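Local structure of ribokinase (Cryptococcus neoformans var. grubii serotype A, 6CW5) at residues Pro165-Phe170 with Leu189-Val194. The protein probably phosphorylates D-ribose at O-5 with ATP and a divalent cation, most likely magnesium, yielding D-ribose 5-phosphate for nucleotide synthesis and the pentose phosphate pathway. Residues are numbered along the deposited sequence; the frame is centred on the assembly and turned at random.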
ATOM      1  N   PRO A 165      -8.137 -12.719 -14.814  1.00 31.07           N
ATOM      2  CA  PRO A 165      -8.367 -11.672 -13.809  1.00 25.33           C
ATOM      3  C   PRO A 165      -9.545 -12.020 -12.911  1.00 30.12           C
ATOM      4  O   PRO A 165     -10.540 -12.598 -13.351  1.00 31.29           O
ATOM      5  CB  PRO A 165      -8.676 -10.425 -14.655  1.00 27.86           C
ATOM      6  CG  PRO A 165      -8.156 -10.716 -16.015  1.00 34.67           C
ATOM      7  CD  PRO A 165      -8.268 -12.204 -16.196  1.00 35.54           C
ATOM      8  N   LEU A 166      -9.440 -11.640 -11.644  1.00 26.86           N
ATOM      9  CA  LEU A 166     -10.599 -11.765 -10.776  1.00 24.35           C
ATOM     10  C   LEU A 166     -11.660 -10.766 -11.197  1.00 25.51           C
ATOM     11  O   LEU A 166     -11.377  -9.767 -11.852  1.00 25.28           O
ATOM     12  CB  LEU A 166     -10.235 -11.489  -9.314  1.00 21.42           C
ATOM     13  CG  LEU A 166      -9.591 -12.663  -8.556  1.00 25.89           C
ATOM     14  CD1 LEU A 166      -8.253 -13.066  -9.130  1.00 25.98           C
ATOM     15  CD2 LEU A 166      -9.421 -12.240  -7.123  1.00 24.85           C
ATOM     16  N   THR A 167     -12.883 -11.014 -10.758  1.00 21.40           N
ATOM     17  CA  THR A 167     -13.936 -10.013 -10.846  1.00 20.27           C
ATOM     18  C   THR A 167     -13.817  -9.123  -9.620  1.00 25.33           C
ATOM     19  O   THR A 167     -14.017  -9.584  -8.492  1.00 25.28           O
ATOM     20  CB  THR A 167     -15.302 -10.682 -10.906  1.00 25.29           C
ATOM     21  OG1 THR A 167     -15.392 -11.500 -12.075  1.00 26.78           O
ATOM     22  CG2 THR A 167     -16.384  -9.624 -10.943  1.00 25.66           C
ATOM     23  N   SER A 168     -13.454  -7.865  -9.818  1.00 19.18           N
ATOM     24  CA  SER A 168     -13.232  -6.971  -8.687  1.00 19.27           C
ATOM     25  C   SER A 168     -14.356  -5.948  -8.610  1.00 19.45           C
ATOM     26  O   SER A 168     -14.833  -5.458  -9.635  1.00 20.67           O
ATOM     27  CB  SER A 168     -11.890  -6.266  -8.808  1.00 22.75           C
ATOM     28  OG  SER A 168     -11.815  -5.681 -10.098  1.00 25.83           O
ATOM     29  N   VAL A 169     -14.740  -5.599  -7.384  1.00 18.85           N
ATOM     30  CA  VAL A 169     -15.886  -4.741  -7.099  1.00 18.02           C
ATOM     31  C   VAL A 169     -15.430  -3.717  -6.073  1.00 22.27           C
ATOM     32  O   VAL A 169     -14.878  -4.090  -5.036  1.00 18.82           O
ATOM     33  CB  VAL A 169     -17.078  -5.564  -6.565  1.00 23.54           C
ATOM     34  CG1 VAL A 169     -18.265  -4.675  -6.278  1.00 22.59           C
ATOM     35  CG2 VAL A 169     -17.471  -6.650  -7.558  1.00 25.47           C
ATOM     36  N   PHE A 170     -15.619  -2.429  -6.375  1.00 18.82           N
ATOM     37  CA  PHE A 170     -15.076  -1.364  -5.531  1.00 17.70           C
ATOM     38  C   PHE A 170     -16.185  -0.403  -5.138  1.00 23.70           C
ATOM     39  O   PHE A 170     -16.991  -0.008  -5.983  1.00 21.07           O
ATOM     40  CB  PHE A 170     -13.990  -0.640  -6.301  1.00 17.88           C
ATOM     41  CG  PHE A 170     -13.421   0.588  -5.625  1.00 21.16           C
ATOM     42  CD1 PHE A 170     -12.900   0.533  -4.340  1.00 23.54           C
ATOM     43  CD2 PHE A 170     -13.298   1.778  -6.348  1.00 20.44           C
ATOM     44  CE1 PHE A 170     -12.316   1.652  -3.763  1.00 15.99           C
ATOM     45  CE2 PHE A 170     -12.741   2.900  -5.767  1.00 20.13           C
ATOM     46  CZ  PHE A 170     -12.223   2.835  -4.477  1.00 16.43           C
ATOM     47  N   LEU A 189     -10.578  -2.750 -12.640  1.00 19.09           N
ATOM     48  CA  LEU A 189     -11.794  -2.877 -11.851  1.00 18.13           C
ATOM     49  C   LEU A 189     -12.935  -3.420 -12.699  1.00 27.09           C
ATOM     50  O   LEU A 189     -13.223  -2.884 -13.775  1.00 22.68           O
ATOM     51  CB  LEU A 189     -12.187  -1.514 -11.282  1.00 20.48           C
ATOM     52  CG  LEU A 189     -13.405  -1.566 -10.399  1.00 21.82           C
ATOM     53  CD1 LEU A 189     -13.073  -2.357  -9.135  1.00 19.41           C
ATOM     54  CD2 LEU A 189     -13.785  -0.108 -10.056  1.00 19.92           C
ATOM     55  N   SER A 190     -13.608  -4.462 -12.203  1.00 20.65           N
ATOM     56  CA  SER A 190     -14.744  -4.983 -12.968  1.00 21.68           C
ATOM     57  C   SER A 190     -16.016  -4.187 -12.714  1.00 25.71           C
ATOM     58  O   SER A 190     -16.792  -3.954 -13.651  1.00 20.93           O
ATOM     59  CB  SER A 190     -15.011  -6.453 -12.634  1.00 26.74           C
ATOM     60  OG  SER A 190     -13.811  -7.225 -12.650  1.00 24.89           O
ATOM     61  N   TRP A 191     -16.278  -3.828 -11.451  1.00 25.14           N
ATOM     62  CA  TRP A 191     -17.524  -3.166 -11.070  1.00 21.09           C
ATOM     63  C   TRP A 191     -17.266  -2.038 -10.090  1.00 21.64           C
ATOM     64  O   TRP A 191     -16.570  -2.227  -9.091  1.00 19.75           O
ATOM     65  CB  TRP A 191     -18.506  -4.140 -10.418  1.00 18.56           C
ATOM     66  CG  TRP A 191     -19.132  -5.092 -11.385  1.00 20.69           C
ATOM     67  CD1 TRP A 191     -18.773  -6.383 -11.634  1.00 25.49           C
ATOM     68  CD2 TRP A 191     -20.251  -4.810 -12.224  1.00 22.66           C
ATOM     69  NE1 TRP A 191     -19.617  -6.929 -12.589  1.00 23.74           N
ATOM     70  CE2 TRP A 191     -20.529  -5.973 -12.965  1.00 24.78           C
ATOM     71  CE3 TRP A 191     -21.048  -3.672 -12.416  1.00 23.64           C
ATOM     72  CZ2 TRP A 191     -21.577  -6.041 -13.883  1.00 29.75           C
ATOM     73  CZ3 TRP A 191     -22.095  -3.739 -13.323  1.00 26.07           C
ATOM     74  CH2 TRP A 191     -22.343  -4.919 -14.051  1.00 28.11           C
ATOM     75  N   LEU A 192     -17.860  -0.880 -10.361  1.00 19.60           N
ATOM     76  CA  LEU A 192     -17.896   0.226  -9.411  1.00 18.20           C
ATOM     77  C   LEU A 192     -19.303   0.304  -8.835  1.00 22.98           C
ATOM     78  O   LEU A 192     -20.275   0.347  -9.593  1.00 22.62           O
ATOM     79  CB  LEU A 192     -17.536   1.546 -10.107  1.00 17.02           C
ATOM     80  CG  LEU A 192     -17.804   2.851  -9.338  1.00 20.73           C
ATOM     81  CD1 LEU A 192     -16.757   3.008  -8.205  1.00 17.69           C
ATOM     82  CD2 LEU A 192     -17.739   4.053 -10.289  1.00 19.53           C
ATOM     83  N   ILE A 193     -19.416   0.360  -7.506  1.00 22.17           N
ATOM     84  CA  ILE A 193     -20.698   0.549  -6.834  1.00 23.58           C
ATOM     85  C   ILE A 193     -20.661   1.893  -6.122  1.00 21.47           C
ATOM     86  O   ILE A 193     -19.834   2.103  -5.222  1.00 20.18           O
ATOM     87  CB  ILE A 193     -21.010  -0.571  -5.831  1.00 22.39           C
ATOM     88  CG1 ILE A 193     -20.966  -1.934  -6.498  1.00 27.88           C
ATOM     89  CG2 ILE A 193     -22.422  -0.356  -5.248  1.00 25.65           C
ATOM     90  CD1 ILE A 193     -21.398  -3.059  -5.534  1.00 32.40           C
ATOM     91  N   VAL A 194     -21.569   2.789  -6.504  1.00 18.91           N
ATOM     92  CA  VAL A 194     -21.684   4.125  -5.916  1.00 16.83           C
ATOM     93  C   VAL A 194     -23.151   4.448  -5.683  1.00 19.49           C
ATOM     94  O   VAL A 194     -24.036   3.842  -6.283  1.00 24.90           O
ATOM     95  CB  VAL A 194     -21.079   5.213  -6.838  1.00 19.65           C
ATOM     96  CG1 VAL A 194     -19.548   5.113  -6.826  1.00 21.54           C
ATOM     97  CG2 VAL A 194     -21.634   5.093  -8.299  1.00 18.92           C
TER
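Ser168 and Ser190 meet at the entry to a parallel strand pair, Ser190 just ahead of its strand. Ser190 OG accepts Ser168 N at 2.9 Å, taking the place that a carbonyl would fill in a regular ladder, and Ser168 OG receives the turned-in Ser190 N at 3.0 Å, so each serine grips the other's amide. Ser168 OG reaches that amide because it sits between its own backbone N and carbonyl carbon (chi1 51°); it is also hydrogen-bonded to His188 O. Ser168 O starts the regular ladder by taking Trp191 N at 2.8 Å, with a weak second bond from Ser190 N; Trp191 O takes Phe170 N, and Phe170 O receives Ile193 N in an almost straight bond of 176°.

Side chains then sort by face. On one, Val169 CG1 meets Ile193 CD1 at 3.6 Å and its CG2 lies against Trp191 CB, while Thr167 CG2 approaches the edge of the indole, 4.1 Å from Trp191 CD1. On the other, Leu189 CD1 packs 3.4 Å from Phe170 CB, the side chains crossing at about a right angle, whereas Leu192 runs alongside Phe170.

The pairing closes the beta-alpha-beta unit of strand 167-170, helix 178-183 and strand 191-195 in the central sheet of this PfkB-family kinase. The Ile193 side chain lies about 5 Å from that of Thr246, an ADP-binding residue. Helix 279-292 packs on the Val169, Trp191 and Ile193 face; on the opposite face Phe184 stacks with Phe170. Strands 140-143 and 242-246 flank the pair.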